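Cellulose 1,4-beta-cellobiosidase (Thermobifida fusca, PDB 4JJJ) probably hydrolyses cellulose chains to cellobiose, the chain here being the family 48 catalytic domain of a longer cellulase. Local coordinates at residues 104-109 / 117-122; 185-190 / 560-565. The protein carries 1 engineered substitution. All coordinates share one frame; numbering follows the deposited sequence. Where two conformers were deposited one is given.

Contact 1 and contact 2 lie on the same side of the chain's centre, their own centres about 20 Å apart and their nearest atoms about 8 Å. Contact 1 (104-109 / 117-122) forms part of the wall of a glycan pocket and meets two glucose units directly. Contact 2 (185-190 / 560-565) joins parts of the chain far apart in sequence around a calcium ion; there the side chain of Thr186 stays about 8 Å from a bound glucose. Phe207 connects the neighbourhoods: its backbone pairs with Ser117, and its ring meets that of His189. Arg180, which binds the calcium through its backbone O, has its side chain about 9 Å from that of Gln109.

Contact 1. Residues 104-109 / 117-122; sequences TYIPEQ and SPLMNN. With BGC (beta-D-glucopyranose), chain D; BGC (beta-D-glucopyranose), chain B.
Ser117 OG is held by two groups of the facing segment: it donates to Pro107 O at 2.7 Å, in the carbonyl plane, and accepts from Gln109 NE2 at 2.9 Å. The hydroxyl reaches both because it stands opposite its own backbone N (chi1 -167°), while the Gln109 chain folds at chi2 and lays its amide N-H straight at the oxygen, almost in the amide plane. A leucine in place of Gln109 would probably leave Ser117 OG without its donor and the hydroxyl held by its bond to Pro107 O alone. Ile106 CG2 presses tightly on Ser117 CB at 3.5 Å. Further along, the segments run roughly antiparallel (145° between their directions), with a backbone hydrogen bond from Met120 N to Tyr105 O at 2.9 Å. Tyr105 O also receives a CA-H...O contact from Leu119 CA, and Ile106 CA makes another to Pro118 O, a buried carbonyl with no other partner in the model. Water 1 bridges Tyr105 N and Met120 O. This irregular pairing is part of the glycan-binding surface of the GH48 (alpha/alpha)6 domain, and strand 208-209 extends it by pairing in parallel with 117-118. Thr104 faces the sugars with its backbone: its N binds O2 of the chain B glucose at 3.1 Å, and its O accepts from O6 of the chain D glucose at 2.7 Å. Leu119 CD1 meets Ile106 CD1 and also O6 of the chain B glucose, bringing both methyl-bearing chains to the pocket side. Met120 has two conformers; in one of them its sulfur sits at the Tyr105 ring edge, a Met-aromatic contact doubtful as a fixed arrangement. Tyr271 packs edge-to-face on the Tyr105 ring, and its OH accepts from Ile106 N.

Contact 2. Residues 185-190 / 560-565; sequences ETIPHP and EGLYVP. With CA (calcium ion), chain E.
Glu185 stretches out beyond CG (chi2 165°) while Glu560 folds back at the same bond (chi2 -71°), and these opposite shapes bring the two carboxylates to one calcium ion. The two carboxylate planes are nearly coplanar, 11° apart. Glu185 binds with both oxygens, OE1 at 2.4 Å and OE2 at 2.6 Å from the metal, whereas Glu560 binds through OE1 alone, also at 2.4 Å. Glu185 OE2 and Glu560 OE1 stand 3.0 Å apart, a closeness the shared calcium probably makes tolerable by offsetting their charge. Waters 3 and 4, Arg180 O and Asp408 OD1 complete a shell of seven oxygen atoms. Water 3 also donates to Glu560 OE2, tying down the oxygen that does not bind the metal. Glu185 OE2 has a second role: on its anti lone pair, away from OE1, it accepts a hydrogen bond from Gly561 N at 3.0 Å, while Ser182 N binds OE1. Gly561 adopts a backbone shape in which a CB would be pressed against the carbonyl before it. The calcium site lies within the GH48 domain and joins the approach to strand 189-190 with a loop 370 residues further on, between helix 519-533 and strand 570-571. Away from the metal, water 2 joins the two segments again, donating to Glu185 O at 2.8 Å and accepting from Tyr563 N at 2.9 Å. Arg177 spans the same gap, its guanidinium bonded to Glu185 O and Tyr563 O. Beyond, Leu562 CD1 packs on Ile187 CG1 at 3.7 Å, the side chains meeting at about a right angle. Ile187 CD1 reaches toward Val564 CG2, and Ile187 O accepts a hydrogen bond from His189 ND1 in the imidazole plane.

Contact 1. Residues 104-109 / 117-122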
ATOM      1  N   THR A 104     -22.835   6.658  -5.855  1.00 11.83           N
ATOM      2  CA  THR A 104     -23.846   6.788  -4.821  1.00 11.84           C
ATOM      3  C   THR A 104     -23.248   6.536  -3.473  1.00 11.05           C
ATOM      4  O   THR A 104     -22.561   5.529  -3.270  1.00 11.64           O
ATOM      5  CB  THR A 104     -25.058   5.802  -5.079  1.00 13.66           C
ATOM      6  OG1 THR A 104     -25.598   6.079  -6.403  1.00 16.66           O
ATOM      7  CG2 THR A 104     -26.139   6.045  -3.986  1.00 15.20           C
ATOM      8  N   TYR A 105     -23.499   7.422  -2.510  1.00 11.24           N
ATOM      9  CA  TYR A 105     -23.004   7.191  -1.189  1.00 11.32           C
ATOM     10  C   TYR A 105     -23.484   5.903  -0.518  1.00 11.76           C
ATOM     11  O   TYR A 105     -24.682   5.568  -0.568  1.00 12.64           O
ATOM     12  CB  TYR A 105     -23.407   8.357  -0.304  1.00 11.57           C
ATOM     13  CG  TYR A 105     -23.015   8.265   1.144  1.00 10.58           C
ATOM     14  CD1 TYR A 105     -21.736   8.547   1.576  1.00  9.65           C
ATOM     15  CD2 TYR A 105     -23.935   7.959   2.139  1.00 10.95           C
ATOM     16  CE1 TYR A 105     -21.375   8.436   2.893  1.00  9.57           C
ATOM     17  CE2 TYR A 105     -23.610   7.900   3.462  1.00 10.40           C
ATOM     18  CZ  TYR A 105     -22.357   8.173   3.903  1.00 10.07           C
ATOM     19  OH  TYR A 105     -22.065   8.161   5.241  1.00 10.94           O
ATOM     20  N   ILE A 106     -22.538   5.206   0.118  1.00  9.84           N
ATOM     21  CA  ILE A 106     -22.851   4.096   1.012  1.00 10.10           C
ATOM     22  C   ILE A 106     -22.070   4.379   2.286  1.00 11.09           C
ATOM     23  O   ILE A 106     -20.833   4.592   2.216  1.00  9.96           O
ATOM     24  CB  ILE A 106     -22.414   2.739   0.400  1.00 10.52           C
ATOM     25  CG1 ILE A 106     -23.215   2.380  -0.849  1.00 10.43           C
ATOM     26  CG2 ILE A 106     -22.500   1.661   1.437  1.00 10.97           C
ATOM     27  CD1 ILE A 106     -22.617   1.280  -1.682  1.00 13.27           C
ATOM     28  N   PRO A 107     -22.689   4.383   3.441  1.00 10.29           N
ATOM     29  CA  PRO A 107     -21.875   4.656   4.647  1.00  9.58           C
ATOM     30  C   PRO A 107     -21.004   3.511   5.024  1.00 10.24           C
ATOM     31  O   PRO A 107     -21.378   2.349   4.874  1.00 10.64           O
ATOM     32  CB  PRO A 107     -22.950   4.869   5.735  1.00 10.88           C
ATOM     33  CG  PRO A 107     -24.069   4.085   5.249  1.00 11.63           C
ATOM     34  CD  PRO A 107     -24.136   4.247   3.799  1.00 11.50           C
ATOM     35  N   GLU A 108     -19.806   3.782   5.501  1.00 11.33           N
ATOM     36  CA  GLU A 108     -19.038   2.734   6.142  1.00 11.97           C
ATOM     37  C   GLU A 108     -19.701   2.420   7.474  1.00 13.37           C
ATOM     38  O   GLU A 108     -20.345   3.260   8.079  1.00 13.16           O
ATOM     39  CB  GLU A 108     -17.568   3.152   6.329  1.00 12.49           C
ATOM     40  CG  GLU A 108     -16.970   3.453   4.928  1.00 17.12           C
ATOM     41  CD  GLU A 108     -15.480   3.840   4.864  1.00 20.53           C
ATOM     42  OE1 GLU A 108     -14.832   3.641   5.987  1.00 21.78           O
ATOM     43  OE2 GLU A 108     -15.052   4.322   3.711  1.00 15.74           O
ATOM     44  N   GLN A 109     -19.582   1.188   7.915  1.00 12.30           N
ATOM     45  CA  GLN A 109     -20.230   0.796   9.172  1.00 12.17           C
ATOM     46  C   GLN A 109     -19.175   0.550  10.245  1.00 10.42           C
ATOM     47  O   GLN A 109     -17.993   0.149   9.963  1.00 11.04           O
ATOM     48  CB  GLN A 109     -21.093  -0.445   8.906  1.00 12.69           C
ATOM     49  CG  GLN A 109     -22.099  -0.330   7.808  1.00 13.57           C
ATOM     50  CD  GLN A 109     -23.319   0.440   8.279  1.00 14.77           C
ATOM     51  OE1 GLN A 109     -23.446   0.739   9.483  1.00 17.17           O
ATOM     52  NE2 GLN A 109     -24.122   0.908   7.338  1.00 13.45           N
ATOM     53  N   SER A 117     -24.150  -2.797   3.475  1.00  9.71           N
ATOM     54  CA  SER A 117     -24.470  -1.407   3.784  1.00  9.78           C
ATOM     55  C   SER A 117     -25.254  -0.802   2.630  1.00  9.80           C
ATOM     56  O   SER A 117     -25.011  -1.057   1.469  1.00 10.29           O
ATOM     57  CB  SER A 117     -23.162  -0.644   3.960  1.00  9.68           C
ATOM     58  OG  SER A 117     -23.452   0.605   4.543  1.00 10.79           O
ATOM     59  N   PRO A 118     -26.328  -0.020   2.961  1.00 11.27           N
ATOM     60  CA  PRO A 118     -27.216   0.481   1.906  1.00 12.50           C
ATOM     61  C   PRO A 118     -26.758   1.733   1.158  1.00 12.71           C
ATOM     62  O   PRO A 118     -26.035   2.604   1.682  1.00 13.17           O
ATOM     63  CB  PRO A 118     -28.495   0.846   2.721  1.00 12.31           C
ATOM     64  CG  PRO A 118     -27.943   1.287   4.060  1.00 12.97           C
ATOM     65  CD  PRO A 118     -26.678   0.447   4.291  1.00 11.84           C
ATOM     66  N   LEU A 119     -27.207   1.824  -0.053  1.00 15.20           N
ATOM     67  CA  LEU A 119     -27.156   3.064  -0.793  1.00 15.82           C
ATOM     68  C   LEU A 119     -28.027   4.134  -0.176  1.00 18.31           C
ATOM     69  O   LEU A 119     -29.157   3.833   0.246  1.00 16.65           O
ATOM     70  CB  LEU A 119     -27.620   2.855  -2.213  1.00 17.56           C
ATOM     71  CG  LEU A 119     -26.736   2.143  -3.220  1.00 21.91           C
ATOM     72  CD1 LEU A 119     -26.412   0.697  -2.929  1.00 23.47           C
ATOM     73  CD2 LEU A 119     -27.501   2.208  -4.536  1.00 24.04           C
ATOM     74  N   MET A 120     -27.514   5.364  -0.138  0.70 16.33           N
ATOM     75  CA  MET A 120     -28.253   6.539   0.378  0.70 17.72           C
ATOM     76  C   MET A 120     -28.249   7.656  -0.660  0.70 18.19           C
ATOM     77  O   MET A 120     -27.282   8.364  -0.885  0.70 16.18           O
ATOM     78  CB  MET A 120     -27.709   7.006   1.718  0.70 18.49           C
ATOM     79  CG  MET A 120     -27.827   5.965   2.809  0.70 19.69           C
ATOM     80  SD  MET A 120     -27.234   6.497   4.400  0.70 24.89           S
ATOM     81  CE  MET A 120     -27.662   5.059   5.387  0.70 24.73           C
ATOM     82  N   ASN A 121     -29.331   7.782  -1.382  1.00 18.45           N
ATOM     83  CA  ASN A 121     -29.404   8.843  -2.390  1.00 21.18           C
ATOM     84  C   ASN A 121     -29.556  10.274  -1.881  1.00 19.07           C
ATOM     85  O   ASN A 121     -29.334  11.230  -2.701  1.00 17.65           O
ATOM     86  CB  ASN A 121     -30.607   8.604  -3.332  1.00 27.47           C
ATOM     87  CG  ASN A 121     -30.432   7.367  -4.153  1.00 35.30           C
ATOM     88  OD1 ASN A 121     -29.342   7.097  -4.650  1.00 37.26           O
ATOM     89  ND2 ASN A 121     -31.477   6.571  -4.253  1.00 37.63           N
ATOM     90  N   ASN A 122     -29.885  10.451  -0.622  1.00 18.05           N
ATOM     91  CA  ASN A 122     -30.048  11.821  -0.023  1.00 18.57           C
ATOM     92  C   ASN A 122     -28.726  12.445   0.385  1.00 20.59           C
ATOM     93  O   ASN A 122     -28.706  13.581   0.818  1.00 18.61           O
ATOM     94  CB  ASN A 122     -31.021  11.820   1.172  1.00 22.47           C
ATOM     95  CG  ASN A 122     -30.536  11.006   2.365  1.00 31.76           C
ATOM     96  OD1 ASN A 122     -29.604  10.215   2.296  1.00 34.34           O
ATOM     97  ND2 ASN A 122     -31.189  11.206   3.486  1.00 37.17           N
TER
HETATM   98  C2  BGC D   4     -19.393  -0.572  -3.900  1.00 10.14           C
HETATM   99  C3  BGC D   4     -20.120  -0.149  -5.170  1.00 10.78           C
HETATM  100  C4  BGC D   4     -20.521   1.346  -5.079  1.00  9.38           C
HETATM  101  C5  BGC D   4     -19.277   2.175  -4.747  1.00  9.42           C
HETATM  102  C6  BGC D   4     -19.633   3.675  -4.474  1.00  8.78           C
HETATM  103  C1  BGC D   4     -18.175   0.329  -3.708  1.00  9.30           C
HETATM  104  O2  BGC D   4     -18.974  -1.908  -4.098  1.00 11.93           O
HETATM  105  O3  BGC D   4     -21.299  -0.979  -5.286  1.00 11.60           O
HETATM  106  O4  BGC D   4     -20.985   1.824  -6.342  1.00 10.76           O
HETATM  107  O5  BGC D   4     -18.691   1.659  -3.546  1.00  8.15           O
HETATM  108  O6  BGC D   4     -20.437   3.838  -3.306  1.00  9.16           O
HETATM  109  C2  BGC B   5     -22.650   2.777  -7.678  1.00 11.05           C
HETATM  110  C3  BGC B   5     -24.151   2.824  -8.037  1.00 14.57           C
HETATM  111  C4  BGC B   5     -24.689   1.396  -8.210  1.00 15.30           C
HETATM  112  C5  BGC B   5     -24.307   0.507  -6.996  1.00 14.67           C
HETATM  113  C6  BGC B   5     -24.771  -0.952  -6.967  1.00 16.20           C
HETATM  114  C1  BGC B   5     -22.421   1.851  -6.511  1.00 11.69           C
HETATM  115  O2  BGC B   5     -22.275   4.086  -7.414  1.00 10.80           O
HETATM  116  O3  BGC B   5     -24.336   3.542  -9.291  1.00 15.89           O
HETATM  117  O4  BGC B   5     -26.173   1.469  -8.053  1.00 17.58           O
HETATM  118  O5  BGC B   5     -22.837   0.521  -6.911  1.00 12.07           O
HETATM  119  O6  BGC B   5     -25.183  -1.438  -5.686  1.00 19.24           O
HETATM  120  O   HOH W   1     -25.590   9.555  -2.745  1.00 13.24           O

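Contact 2. Residues 185-190 / 560-565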
ATOM      1  N   GLU A 185     -10.619 -11.439   8.716  1.00  6.35           N
ATOM      2  CA  GLU A 185     -12.097 -11.313   8.775  1.00  6.42           C
ATOM      3  C   GLU A 185     -12.748 -11.015   7.473  1.00  6.79           C
ATOM      4  O   GLU A 185     -13.923 -10.741   7.441  1.00  6.35           O
ATOM      5  CB  GLU A 185     -12.453 -10.277   9.846  1.00  7.36           C
ATOM      6  CG  GLU A 185     -12.081 -10.685  11.298  1.00  8.19           C
ATOM      7  CD  GLU A 185     -12.100  -9.570  12.274  1.00  9.69           C
ATOM      8  OE1 GLU A 185     -11.581  -8.508  11.963  1.00  9.45           O
ATOM      9  OE2 GLU A 185     -12.588  -9.709  13.389  1.00  8.25           O
ATOM     10  N   THR A 186     -12.008 -11.097   6.347  1.00  5.61           N
ATOM     11  CA  THR A 186     -12.518 -10.787   5.017  1.00  6.19           C
ATOM     12  C   THR A 186     -13.072 -12.067   4.360  1.00  6.54           C
ATOM     13  O   THR A 186     -12.765 -13.195   4.770  1.00  6.70           O
ATOM     14  CB  THR A 186     -11.364 -10.323   4.087  1.00  6.51           C
ATOM     15  OG1 THR A 186     -10.379 -11.422   4.056  1.00  7.12           O
ATOM     16  CG2 THR A 186     -10.747  -9.033   4.653  1.00  6.76           C
ATOM     17  N   ILE A 187     -13.849 -11.867   3.317  1.00  6.41           N
ATOM     18  CA  ILE A 187     -14.301 -12.937   2.423  1.00  6.29           C
ATOM     19  C   ILE A 187     -13.685 -12.577   1.033  1.00  6.23           C
ATOM     20  O   ILE A 187     -14.145 -11.675   0.323  1.00  6.28           O
ATOM     21  CB  ILE A 187     -15.851 -13.069   2.373  1.00  6.52           C
ATOM     22  CG1 ILE A 187     -16.372 -13.346   3.783  1.00  6.66           C
ATOM     23  CG2 ILE A 187     -16.204 -14.091   1.317  1.00  6.40           C
ATOM     24  CD1 ILE A 187     -17.851 -13.134   3.893  1.00  7.52           C
ATOM     25  N   PRO A 188     -12.572 -13.298   0.662  1.00  6.46           N
ATOM     26  CA  PRO A 188     -11.989 -13.066  -0.633  1.00  6.40           C
ATOM     27  C   PRO A 188     -12.986 -13.302  -1.768  1.00  6.64           C
ATOM     28  O   PRO A 188     -13.729 -14.273  -1.736  1.00  8.17           O
ATOM     29  CB  PRO A 188     -10.753 -13.993  -0.700  1.00  6.41           C
ATOM     30  CG  PRO A 188     -10.468 -14.257   0.773  1.00  6.45           C
ATOM     31  CD  PRO A 188     -11.889 -14.380   1.396  1.00  6.55           C
ATOM     32  N   HIS A 189     -12.884 -12.448  -2.739  1.00  6.86           N
ATOM     33  CA  HIS A 189     -13.840 -12.411  -3.842  1.00  6.35           C
ATOM     34  C   HIS A 189     -13.239 -11.898  -5.138  1.00  7.25           C
ATOM     35  O   HIS A 189     -12.179 -11.232  -5.183  1.00  6.36           O
ATOM     36  CB  HIS A 189     -15.051 -11.586  -3.416  1.00  6.38           C
ATOM     37  CG  HIS A 189     -14.730 -10.176  -3.051  1.00  6.31           C
ATOM     38  ND1 HIS A 189     -14.297  -9.780  -1.802  1.00  5.56           N
ATOM     39  CD2 HIS A 189     -14.687  -9.087  -3.818  1.00  6.18           C
ATOM     40  CE1 HIS A 189     -14.054  -8.481  -1.808  1.00  5.54           C
ATOM     41  NE2 HIS A 189     -14.307  -8.025  -3.007  1.00  6.31           N
ATOM     42  N   PRO A 190     -13.903 -12.222  -6.265  1.00  6.85           N
ATOM     43  CA  PRO A 190     -13.360 -11.793  -7.565  1.00  7.35           C
ATOM     44  C   PRO A 190     -13.674 -10.284  -7.796  1.00  7.00           C
ATOM     45  O   PRO A 190     -14.805  -9.777  -7.500  1.00  7.13           O
ATOM     46  CB  PRO A 190     -14.190 -12.581  -8.574  1.00  7.85           C
ATOM     47  CG  PRO A 190     -15.466 -12.859  -7.866  1.00  7.74           C
ATOM     48  CD  PRO A 190     -15.137 -13.047  -6.422  1.00  7.80           C
ATOM     49  N   GLU A 560     -15.799  -9.943  16.972  1.00 10.63           N
ATOM     50  CA  GLU A 560     -14.586 -10.374  16.266  1.00  9.78           C
ATOM     51  C   GLU A 560     -14.838 -11.699  15.583  1.00 10.55           C
ATOM     52  O   GLU A 560     -15.710 -12.517  16.027  1.00 11.17           O
ATOM     53  CB  GLU A 560     -13.397 -10.403  17.184  1.00  9.65           C
ATOM     54  CG  GLU A 560     -13.163  -9.113  17.963  1.00  9.80           C
ATOM     55  CD  GLU A 560     -12.662  -7.975  17.082  1.00  9.66           C
ATOM     56  OE1 GLU A 560     -12.261  -8.244  15.950  1.00  9.65           O
ATOM     57  OE2 GLU A 560     -12.726  -6.824  17.603  1.00 11.32           O
ATOM     58  N   GLY A 561     -14.025 -12.022  14.556  1.00  9.94           N
ATOM     59  CA  GLY A 561     -14.155 -13.266  13.802  1.00  9.50           C
ATOM     60  C   GLY A 561     -14.867 -13.055  12.518  1.00  9.88           C
ATOM     61  O   GLY A 561     -15.323 -11.945  12.212  1.00  9.25           O
ATOM     62  N   LEU A 562     -15.026 -14.113  11.734  1.00  9.26           N
ATOM     63  CA  LEU A 562     -15.584 -13.984  10.385  1.00  8.83           C
ATOM     64  C   LEU A 562     -17.073 -13.844  10.408  1.00 10.94           C
ATOM     65  O   LEU A 562     -17.794 -14.770  10.857  1.00 11.77           O
ATOM     66  CB  LEU A 562     -15.198 -15.225   9.566  1.00  8.47           C
ATOM     67  CG  LEU A 562     -15.757 -15.240   8.158  1.00  8.88           C
ATOM     68  CD1 LEU A 562     -15.485 -13.957   7.372  1.00  8.30           C
ATOM     69  CD2 LEU A 562     -15.309 -16.473   7.484  1.00  9.76           C
ATOM     70  N   TYR A 563     -17.556 -12.644  10.070  1.00  9.26           N
ATOM     71  CA  TYR A 563     -18.982 -12.423   9.918  1.00  9.56           C
ATOM     72  C   TYR A 563     -19.508 -12.832   8.569  1.00  9.31           C
ATOM     73  O   TYR A 563     -18.957 -12.487   7.538  1.00  7.32           O
ATOM     74  CB  TYR A 563     -19.311 -10.917  10.174  1.00  9.76           C
ATOM     75  CG  TYR A 563     -20.792 -10.561  10.094  1.00  8.95           C
ATOM     76  CD1 TYR A 563     -21.587 -10.961  11.139  1.00 10.38           C
ATOM     77  CD2 TYR A 563     -21.335  -9.971   8.989  1.00  9.41           C
ATOM     78  CE1 TYR A 563     -22.945 -10.674  11.110  1.00  9.88           C
ATOM     79  CE2 TYR A 563     -22.708  -9.654   8.934  1.00 10.01           C
ATOM     80  CZ  TYR A 563     -23.487 -10.087  10.003  1.00 10.42           C
ATOM     81  OH  TYR A 563     -24.817  -9.803   9.985  1.00 10.46           O
ATOM     82  N   VAL A 564     -20.728 -13.499   8.542  1.00  8.80           N
ATOM     83  CA  VAL A 564     -21.489 -13.750   7.379  1.00  8.50           C
ATOM     84  C   VAL A 564     -22.965 -13.345   7.779  1.00  9.19           C
ATOM     85  O   VAL A 564     -23.328 -13.739   8.866  1.00 11.65           O
ATOM     86  CB  VAL A 564     -21.392 -15.244   6.982  1.00  9.15           C
ATOM     87  CG1 VAL A 564     -22.223 -15.509   5.803  1.00  9.89           C
ATOM     88  CG2 VAL A 564     -19.936 -15.638   6.712  1.00 10.32           C
ATOM     89  N   PRO A 565     -23.675 -12.635   6.905  1.00 10.57           N
ATOM     90  CA  PRO A 565     -25.104 -12.296   7.215  1.00 10.93           C
ATOM     91  C   PRO A 565     -25.978 -13.519   7.474  1.00 12.83           C
ATOM     92  O   PRO A 565     -25.839 -14.501   6.828  1.00 12.75           O
ATOM     93  CB  PRO A 565     -25.584 -11.533   6.017  1.00 11.22           C
ATOM     94  CG  PRO A 565     -24.309 -11.012   5.355  1.00 11.00           C
ATOM     95  CD  PRO A 565     -23.316 -12.077   5.598  1.00  9.51           C
TER
HETATM   96 CA    CA E 704     -12.133  -7.176  13.853  1.00  8.03          CA
HETATM   97  O   HOH W   2     -15.998 -10.347   9.329  1.00  8.81           O
HETATM   98  O   HOH W   3     -12.175  -5.246  15.463  1.00  8.78           O
HETATM   99  O   HOH W   4     -14.472  -7.187  13.982  1.00  8.96           O